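Local atomic coordinates of pectate lyase II (Xanthomonas campestris pv. campestris, PDB entry 2QY1), a protein that probably cleaves pectate, the polygalacturonate of plant cell walls, by beta-elimination. Residues I155-K158 with H163-V166; A178-S183 with T187-A192; A113-L118 with Y172-V177; A191-Y196 with F298-G303. The protein carries 2 engineered substitutions. All blocks are in the same frame, centred on the assembly; numbering follows the deposited sequence.

Interaction 1: residues I155-K158 with H163-V166; sequences IDMK and HVTV
V166 N makes a probable backbone hydrogen bond to T195 O, which joins V166 to the neighbouring strand 193-202; its side chain points toward I155 and M157. The opposing strand 155-158 is tied into the fold in a similar way, M157 N bonding to L179 O, while D156 N and D156 O pair with I116 and L118. Between the two strands the contact is wholly aliphatic. I155 and V166 meet tip to tip, CG2 of the isoleucine 4.0 Å from CG1 of the valine. M157 makes the longer reach. Its CG is wedged between the N and C of its own backbone (chi1 65°), and a bend at the thioether (chi3 80°) swings CE across the gap. That methyl then lies 3.8 Å from V164 CG1, again end against end, and 4.0 Å from V166 CG2, where the two side chains run past one another in opposing senses. One methyl thus touches both valines, each of which holds CG1 anti to the backbone N. L118, T194 and Y196 also touch M157, which is buried. Backbones this far apart, 10.1 Å between strand axes that run nearly antiparallel at 160°, belong to facing walls and not to one sheet. Alternate residues I155 and M157 point inward while D156 turns out, which is the pattern of the stacked apolar interior of a parallel beta-helix, the fold of polysaccharide lyase family 1.

Interaction 2: residues A178-S183 with T187-A192; sequences ALNGYS and TKNSAA
N180 and N189 bring two buried amides together where the chain bends back after strand 179-180, with G181 completing the contact. The N180 side chain is extended, CG anti to the backbone N (chi1 -158°), which carries its amide off the end of the strand toward N189 and the methyl of A192. N189 adopts a less usual conformation: its chi1 of -143° lies well away from a staggered value and tips the amide over the G181 backbone. The two side chains cross at about a right angle, and their amide planes are inclined by 64°, so the groups meet at an angle and do not stack. N189 CG comes to 3.6 Å from G181 CA, an approach that the missing side chain of the glycine makes possible. The partner segment is a tight 3-10 turn, in which A192 N bonds to N189 O at 3.1 Å and S190 N to T187 O at 3.2 Å; this winding directs N189 and A192 to the same neighbour. Beyond the pair, the hydroxyls of T194 and Y196 lie close to the N180 amide, and G181 O accepts a hydrogen bond from R212. Each asparagine amide can both give and accept hydrogen bonds. The chemistry is therefore that of a buried, close polar cluster of two amides and the G181 backbone, in which the deposited amide orientations are doubtful and the pairing of donors with acceptors stays unassigned.

Interaction 3: residues A113-L118 with Y172-V177; sequences ADSISL and YNYQKV
The backbones carrying S115 and Y174 stay well apart, the nearest CA atoms of the two segments, those of S115 and V177, being 9.7 Å from each other, so the contact depends on the length of the tyrosine side chain. Y174 extends its ring across the gap and delivers the phenol oxygen to the serine: S115 OG lies 3.0 Å from Y174 OH, a possible hydrogen bond that is not settled, with the serine oxygen approaching the ring obliquely. S115 puts OG anti to its carbonyl carbon (chi1 -66°), which turns the hydroxyl toward the tyrosine. A water gives a hydrogen bond to Y174 OH at 2.7 Å; its other leg, to the carbonyl oxygen of A113, is too short to be trusted and remains doubtful. The main partner of the phenol is the carbonyl oxygen of G153, to which it is hydrogen-bonded. That carbonyl holds the buried phenol oxygen, with the water and perhaps S115 OG beside it. S115 itself is bonded through its backbone to I88 and G153, just ahead of strand 116-119, while the Y174 side chain touches V136 of strand 129-137 and V204 of strand 204-206.

Interaction 4: residues A191-Y196 with F298-G303; sequences AARTTY and FPESLG
This is a water-mediated ionic contact at the surface, between R193 at the start of strand 193-202 and E300 in the loop that follows strand 287-288. The direct approach is long, R193 NE standing 3.8 Å from E300 OE1 in a stretched salt bridge. Two waters fill in. One accepts from R193 NE at 3.0 Å and donates to E300 OE1 at 2.6 Å; the second accepts from R193 NH2 at 3.1 Å and donates to E300 OE2 at 2.7 Å. Both waters sit at the edge of the guanidinium, in its plane, while the carboxylate plane is turned 76° from it. A bend at chi2 (-69°) curls the arginine back so that NH1 also bonds to A192 O at 3.0 Å, nearly straight on the donor side yet from above the carbonyl plane, and to S190 O. These bonds fix the orientation of the guanidinium and leave NE and NH2 for the waters. E300 reaches out with an extended chain beyond CG and rests on L215, as R193 does. The whole is a solvent-bridged ion pair that links a late loop to the outer face of a parallel beta-helix.

Interaction 1 lies at the heart of the molecule, about 6 Å from the centre of the chain, and touches each of the other three. Along the chain interaction 3 opens first and closes only after interaction 1 is complete; interaction 2 follows, and interaction 4 starts on A191 and A192, which it shares with interaction 2. Interactions 1 and 2, centres about 10 Å apart, are joined by M157 N to L179 O and by the D156 carboxylate to L179 N, while strands 164-174 and 193-202 lie side by side, binding interaction 1 to interaction 4. Interactions 3 and 4 are farthest apart, at about 23 Å between centres, and do not touch. Together they run from interior core to polar turns and surface loop of one beta-helix.

Interaction 1: residues I155-K158 with H163-V166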
# COMPACT_ATOMS: atom_id res chain seq x y z
N ILE A 155 -2.99 -1.90 -0.35
CA ILE A 155 -1.74 -2.13 0.36
C ILE A 155 -1.92 -1.61 1.78
O ILE A 155 -1.77 -0.42 2.05
CB ILE A 155 -0.54 -1.47 -0.37
CG1 ILE A 155 -0.42 -2.05 -1.79
CG2 ILE A 155 0.76 -1.68 0.42
CD1 ILE A 155 0.31 -1.16 -2.77
N ASP A 156 -2.25 -2.53 2.69
CA ASP A 156 -2.68 -2.18 4.04
C ASP A 156 -1.72 -2.64 5.13
O ASP A 156 -1.04 -3.66 4.98
CB ASP A 156 -4.05 -2.80 4.33
CG ASP A 156 -5.16 -2.21 3.49
OD1 ASP A 156 -4.94 -1.17 2.83
OD2 ASP A 156 -6.26 -2.78 3.51
N MET A 157 -1.67 -1.87 6.22
CA MET A 157 -1.02 -2.32 7.44
C MET A 157 -1.76 -1.79 8.68
O MET A 157 -2.38 -0.73 8.65
CB MET A 157 0.48 -1.96 7.46
CG MET A 157 0.82 -0.48 7.49
SD MET A 157 2.53 -0.16 6.98
CE MET A 157 2.38 -0.26 5.20
N LYS A 158 -1.69 -2.56 9.77
CA LYS A 158 -2.40 -2.22 10.99
C LYS A 158 -1.75 -2.84 12.22
O LYS A 158 -0.93 -3.76 12.11
CB LYS A 158 -3.87 -2.65 10.90
CG LYS A 158 -4.07 -4.15 10.75
CD LYS A 158 -5.55 -4.51 10.75
CE LYS A 158 -5.76 -5.94 10.26
NZ LYS A 158 -7.18 -6.18 9.88
N HIS A 163 8.51 0.07 10.13
CA HIS A 163 9.68 0.06 9.24
C HIS A 163 9.42 -0.65 7.91
O HIS A 163 9.90 -1.77 7.66
CB HIS A 163 10.92 -0.44 9.97
CG HIS A 163 11.38 0.49 11.04
ND1 HIS A 163 10.98 0.37 12.35
CD2 HIS A 163 12.17 1.59 10.99
CE1 HIS A 163 11.52 1.34 13.07
NE2 HIS A 163 12.25 2.10 12.26
N VAL A 164 8.64 0.03 7.08
CA VAL A 164 8.13 -0.50 5.82
C VAL A 164 8.37 0.50 4.71
O VAL A 164 8.19 1.71 4.89
CB VAL A 164 6.61 -0.80 5.93
CG1 VAL A 164 6.02 -1.26 4.60
CG2 VAL A 164 6.35 -1.86 7.01
N THR A 165 8.80 0.00 3.55
CA THR A 165 8.83 0.80 2.33
C THR A 165 7.81 0.27 1.33
O THR A 165 7.79 -0.92 1.00
CB THR A 165 10.24 0.84 1.69
OG1 THR A 165 11.10 1.67 2.49
CG2 THR A 165 10.19 1.43 0.28
N VAL A 166 6.94 1.17 0.89
CA VAL A 166 5.93 0.89 -0.12
C VAL A 166 6.35 1.73 -1.34
O VAL A 166 6.10 2.93 -1.38
CB VAL A 166 4.52 1.30 0.38
CG1 VAL A 166 3.46 1.09 -0.70
CG2 VAL A 166 4.15 0.54 1.65

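Interaction 2: residues A178-S183 with T187-A192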
# COMPACT_ATOMS: atom_id res chain seq x y z
N ALA A 178 -4.85 2.35 0.42
CA ALA A 178 -3.84 2.04 1.43
C ALA A 178 -4.28 2.45 2.83
O ALA A 178 -4.46 3.63 3.11
CB ALA A 178 -2.51 2.71 1.07
N LEU A 179 -4.45 1.45 3.69
CA LEU A 179 -4.78 1.69 5.09
C LEU A 179 -3.52 1.59 5.93
O LEU A 179 -2.66 0.74 5.69
CB LEU A 179 -5.82 0.67 5.58
CG LEU A 179 -6.42 0.83 6.98
CD1 LEU A 179 -7.21 2.12 7.12
CD2 LEU A 179 -7.30 -0.37 7.30
N ASN A 180 -3.41 2.48 6.92
CA ASN A 180 -2.30 2.44 7.86
C ASN A 180 -2.84 2.76 9.26
O ASN A 180 -2.87 3.92 9.66
CB ASN A 180 -1.19 3.42 7.44
CG ASN A 180 0.16 3.07 8.02
OD1 ASN A 180 0.28 2.71 9.20
ND2 ASN A 180 1.20 3.16 7.20
N GLY A 181 -3.26 1.72 9.97
CA GLY A 181 -3.99 1.88 11.24
C GLY A 181 -5.47 1.68 10.97
O GLY A 181 -6.07 2.43 10.21
N TYR A 182 -6.06 0.66 11.60
CA TYR A 182 -7.38 0.17 11.18
C TYR A 182 -8.57 0.87 11.82
O TYR A 182 -9.68 0.82 11.29
CB TYR A 182 -7.48 -1.35 11.39
CG TYR A 182 -7.85 -1.77 12.79
CD1 TYR A 182 -6.86 -1.93 13.77
CD2 TYR A 182 -9.17 -2.01 13.15
CE1 TYR A 182 -7.19 -2.31 15.07
CE2 TYR A 182 -9.51 -2.38 14.45
CZ TYR A 182 -8.52 -2.53 15.40
OH TYR A 182 -8.84 -2.91 16.68
N SER A 183 -8.34 1.50 12.97
CA SER A 183 -9.38 2.24 13.70
C SER A 183 -8.74 3.24 14.65
O SER A 183 -7.53 3.21 14.89
CB SER A 183 -10.29 1.28 14.48
OG SER A 183 -9.70 0.89 15.70
N THR A 187 -4.04 2.08 18.81
CA THR A 187 -2.97 2.89 19.41
C THR A 187 -1.57 2.29 19.25
O THR A 187 -0.58 3.02 19.31
CB THR A 187 -3.24 3.16 20.91
OG1 THR A 187 -3.37 1.92 21.61
CG2 THR A 187 -4.51 3.99 21.08
N LYS A 188 -1.49 0.97 19.05
CA LYS A 188 -0.22 0.30 18.75
C LYS A 188 0.40 0.82 17.45
O LYS A 188 1.61 0.67 17.23
CB LYS A 188 -0.41 -1.21 18.64
CG LYS A 188 -0.44 -1.95 19.98
CD LYS A 188 0.19 -3.34 19.86
CE LYS A 188 -0.54 -4.21 18.84
NZ LYS A 188 0.28 -5.35 18.34
N ASN A 189 -0.42 1.43 16.59
CA ASN A 189 0.04 1.96 15.32
C ASN A 189 0.87 3.25 15.44
O ASN A 189 1.30 3.82 14.43
CB ASN A 189 -1.12 2.16 14.35
CG ASN A 189 -0.75 1.84 12.92
OD1 ASN A 189 -0.81 2.69 12.04
ND2 ASN A 189 -0.34 0.59 12.69
N SER A 190 1.08 3.71 16.67
CA SER A 190 1.97 4.83 16.94
C SER A 190 3.42 4.46 16.59
O SER A 190 4.26 5.34 16.38
CB SER A 190 1.88 5.27 18.40
OG SER A 190 2.33 4.25 19.27
N ALA A 191 3.68 3.15 16.54
CA ALA A 191 5.00 2.62 16.20
C ALA A 191 5.26 2.58 14.69
O ALA A 191 6.41 2.40 14.26
CB ALA A 191 5.16 1.22 16.80
N ALA A 192 4.21 2.75 13.89
CA ALA A 192 4.32 2.71 12.43
C ALA A 192 5.31 3.73 11.88
O ALA A 192 5.26 4.91 12.24
CB ALA A 192 2.95 2.87 11.78

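Interaction 3: residues A113-L118 with Y172-V177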
# COMPACT_ATOMS: atom_id res chain seq x y z
N ALA A 113 -11.40 -9.16 0.74
CA ALA A 113 -10.56 -9.17 -0.46
C ALA A 113 -9.33 -8.26 -0.35
O ALA A 113 -9.14 -7.37 -1.18
CB ALA A 113 -11.40 -8.82 -1.69
N ASP A 114 -8.50 -8.47 0.66
CA ASP A 114 -7.30 -7.67 0.84
C ASP A 114 -6.20 -8.15 -0.10
O ASP A 114 -5.93 -9.35 -0.19
CB ASP A 114 -6.81 -7.69 2.29
CG ASP A 114 -6.19 -6.37 2.73
OD1 ASP A 114 -6.47 -5.93 3.87
OD2 ASP A 114 -5.41 -5.78 1.95
N SER A 115 -5.58 -7.20 -0.80
CA SER A 115 -4.55 -7.50 -1.80
C SER A 115 -3.20 -7.78 -1.14
O SER A 115 -2.65 -8.87 -1.28
CB SER A 115 -4.44 -6.38 -2.83
OG SER A 115 -5.62 -6.27 -3.60
N ILE A 116 -2.68 -6.79 -0.43
CA ILE A 116 -1.45 -6.95 0.34
C ILE A 116 -1.71 -6.39 1.74
O ILE A 116 -1.95 -5.19 1.89
CB ILE A 116 -0.24 -6.26 -0.34
CG1 ILE A 116 0.04 -6.90 -1.71
CG2 ILE A 116 1.00 -6.31 0.56
CD1 ILE A 116 0.99 -6.10 -2.60
N SER A 117 -1.70 -7.27 2.73
CA SER A 117 -2.04 -6.88 4.09
C SER A 117 -0.95 -7.26 5.08
O SER A 117 -0.51 -8.41 5.12
CB SER A 117 -3.37 -7.52 4.51
OG SER A 117 -3.65 -7.26 5.88
N LEU A 118 -0.53 -6.28 5.87
CA LEU A 118 0.46 -6.49 6.92
C LEU A 118 -0.22 -6.23 8.26
O LEU A 118 -0.85 -5.19 8.45
CB LEU A 118 1.63 -5.52 6.74
CG LEU A 118 2.19 -5.31 5.32
CD1 LEU A 118 3.27 -4.23 5.32
CD2 LEU A 118 2.72 -6.61 4.72
N TYR A 172 -4.62 1.05 -9.43
CA TYR A 172 -5.62 1.70 -10.26
C TYR A 172 -6.98 1.00 -10.20
O TYR A 172 -7.06 -0.16 -9.80
CB TYR A 172 -5.13 1.84 -11.71
CG TYR A 172 -5.03 0.55 -12.50
CD1 TYR A 172 -6.10 0.09 -13.26
CD2 TYR A 172 -3.85 -0.20 -12.49
CE1 TYR A 172 -6.01 -1.09 -13.99
CE2 TYR A 172 -3.75 -1.38 -13.22
CZ TYR A 172 -4.83 -1.82 -13.96
OH TYR A 172 -4.74 -2.99 -14.68
N ASN A 173 -8.03 1.71 -10.60
CA ASN A 173 -9.41 1.20 -10.56
C ASN A 173 -9.69 0.54 -9.21
O ASN A 173 -10.15 -0.60 -9.14
CB ASN A 173 -9.67 0.23 -11.72
CG ASN A 173 -9.59 0.90 -13.08
OD1 ASN A 173 -9.55 2.13 -13.18
ND2 ASN A 173 -9.58 0.10 -14.13
N TYR A 174 -9.40 1.28 -8.14
CA TYR A 174 -9.41 0.74 -6.79
C TYR A 174 -10.06 1.74 -5.85
O TYR A 174 -9.71 2.92 -5.88
CB TYR A 174 -7.98 0.42 -6.35
CG TYR A 174 -7.90 -0.81 -5.49
CD1 TYR A 174 -7.72 -2.07 -6.06
CD2 TYR A 174 -8.04 -0.72 -4.10
CE1 TYR A 174 -7.67 -3.21 -5.27
CE2 TYR A 174 -7.99 -1.85 -3.31
CZ TYR A 174 -7.81 -3.09 -3.90
OH TYR A 174 -7.76 -4.22 -3.11
N GLN A 175 -11.01 1.30 -5.03
CA GLN A 175 -11.71 2.23 -4.14
C GLN A 175 -10.85 2.68 -2.95
O GLN A 175 -10.66 3.88 -2.74
CB GLN A 175 -13.04 1.67 -3.63
CG GLN A 175 -13.91 2.74 -2.94
CD GLN A 175 -14.96 2.18 -2.00
OE1 GLN A 175 -15.09 0.97 -1.83
NE2 GLN A 175 -15.73 3.08 -1.39
N LYS A 176 -10.35 1.71 -2.19
CA LYS A 176 -9.62 2.00 -0.96
C LYS A 176 -8.17 1.52 -1.04
O LYS A 176 -7.88 0.34 -0.83
CB LYS A 176 -10.37 1.41 0.24
CG LYS A 176 -11.63 2.20 0.57
CD LYS A 176 -12.47 1.55 1.65
CE LYS A 176 -13.36 2.58 2.35
NZ LYS A 176 -14.30 3.28 1.42
N VAL A 177 -7.27 2.46 -1.32
CA VAL A 177 -5.91 2.13 -1.75
C VAL A 177 -5.01 1.58 -0.65
O VAL A 177 -4.45 0.49 -0.78
CB VAL A 177 -5.22 3.33 -2.45
CG1 VAL A 177 -3.79 2.99 -2.85
CG2 VAL A 177 -6.03 3.76 -3.66
O HOH W 1 -9.70 -6.14 -3.29

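Interaction 4: residues A191-Y196 with F298-G303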
# COMPACT_ATOMS: atom_id res chain seq x y z
N ALA A 191 3.68 3.15 16.54
CA ALA A 191 5.00 2.62 16.20
C ALA A 191 5.26 2.58 14.69
O ALA A 191 6.41 2.40 14.26
CB ALA A 191 5.16 1.22 16.80
N ALA A 192 4.21 2.75 13.89
CA ALA A 192 4.32 2.71 12.43
C ALA A 192 5.31 3.73 11.88
O ALA A 192 5.26 4.91 12.24
CB ALA A 192 2.95 2.87 11.78
N ARG A 193 6.21 3.25 11.04
CA ARG A 193 7.18 4.09 10.34
C ARG A 193 7.18 3.61 8.89
O ARG A 193 7.71 2.54 8.59
CB ARG A 193 8.58 3.93 10.95
CG ARG A 193 8.70 4.31 12.44
CD ARG A 193 8.53 5.81 12.66
NE ARG A 193 8.76 6.19 14.05
CZ ARG A 193 7.82 6.23 14.99
NH1 ARG A 193 6.56 5.91 14.70
NH2 ARG A 193 8.13 6.59 16.23
N THR A 194 6.58 4.41 8.01
CA THR A 194 6.32 3.98 6.64
C THR A 194 6.78 5.00 5.61
O THR A 194 6.49 6.19 5.72
CB THR A 194 4.81 3.71 6.42
OG1 THR A 194 4.26 3.07 7.58
CG2 THR A 194 4.59 2.82 5.20
N THR A 195 7.50 4.51 4.60
CA THR A 195 7.86 5.34 3.46
C THR A 195 7.06 4.90 2.24
O THR A 195 7.16 3.75 1.82
CB THR A 195 9.37 5.28 3.16
OG1 THR A 195 10.11 5.55 4.36
CG2 THR A 195 9.74 6.29 2.09
N TYR A 196 6.25 5.81 1.71
CA TYR A 196 5.55 5.59 0.44
C TYR A 196 6.24 6.44 -0.62
O TYR A 196 6.17 7.67 -0.56
CB TYR A 196 4.09 6.04 0.54
CG TYR A 196 3.23 5.32 1.55
CD1 TYR A 196 3.15 5.75 2.87
CD2 TYR A 196 2.46 4.22 1.17
CE1 TYR A 196 2.34 5.10 3.80
CE2 TYR A 196 1.64 3.56 2.09
CZ TYR A 196 1.59 4.00 3.40
OH TYR A 196 0.79 3.35 4.30
N PHE A 298 8.08 17.73 10.83
CA PHE A 298 8.40 16.33 11.08
C PHE A 298 9.31 16.25 12.32
O PHE A 298 10.39 16.84 12.33
CB PHE A 298 9.06 15.70 9.86
CG PHE A 298 9.02 14.21 9.85
CD1 PHE A 298 7.84 13.53 9.52
CD2 PHE A 298 10.15 13.47 10.16
CE1 PHE A 298 7.80 12.14 9.51
CE2 PHE A 298 10.12 12.07 10.15
CZ PHE A 298 8.94 11.41 9.82
N PRO A 299 8.86 15.53 13.36
CA PRO A 299 9.41 15.66 14.72
C PRO A 299 10.81 15.07 14.94
O PRO A 299 11.45 15.37 15.95
CB PRO A 299 8.38 14.93 15.58
CG PRO A 299 7.81 13.90 14.67
CD PRO A 299 7.78 14.52 13.30
N GLU A 300 11.27 14.23 14.02
CA GLU A 300 12.57 13.57 14.17
C GLU A 300 13.26 13.31 12.84
O GLU A 300 12.66 13.44 11.77
CB GLU A 300 12.41 12.25 14.95
CG GLU A 300 11.59 11.19 14.22
CD GLU A 300 11.42 9.92 15.04
OE1 GLU A 300 11.50 8.82 14.46
OE2 GLU A 300 11.20 10.02 16.26
N SER A 301 14.54 12.95 12.91
CA SER A 301 15.29 12.54 11.74
C SER A 301 14.66 11.28 11.15
O SER A 301 14.23 10.39 11.89
CB SER A 301 16.76 12.28 12.10
OG SER A 301 17.49 11.84 10.97
N LEU A 302 14.60 11.22 9.82
CA LEU A 302 14.12 10.03 9.12
C LEU A 302 15.05 8.86 9.38
O LEU A 302 14.61 7.71 9.48
CB LEU A 302 13.99 10.30 7.62
CG LEU A 302 12.82 11.18 7.18
CD1 LEU A 302 13.07 11.75 5.79
CD2 LEU A 302 11.50 10.42 7.21
N GLY A 303 16.34 9.15 9.49
CA GLY A 303 17.35 8.15 9.80
C GLY A 303 17.76 7.34 8.60
O GLY A 303 18.36 6.26 8.74
O HOH W 2 11.62 6.25 14.78
O HOH W 3 10.96 7.48 17.10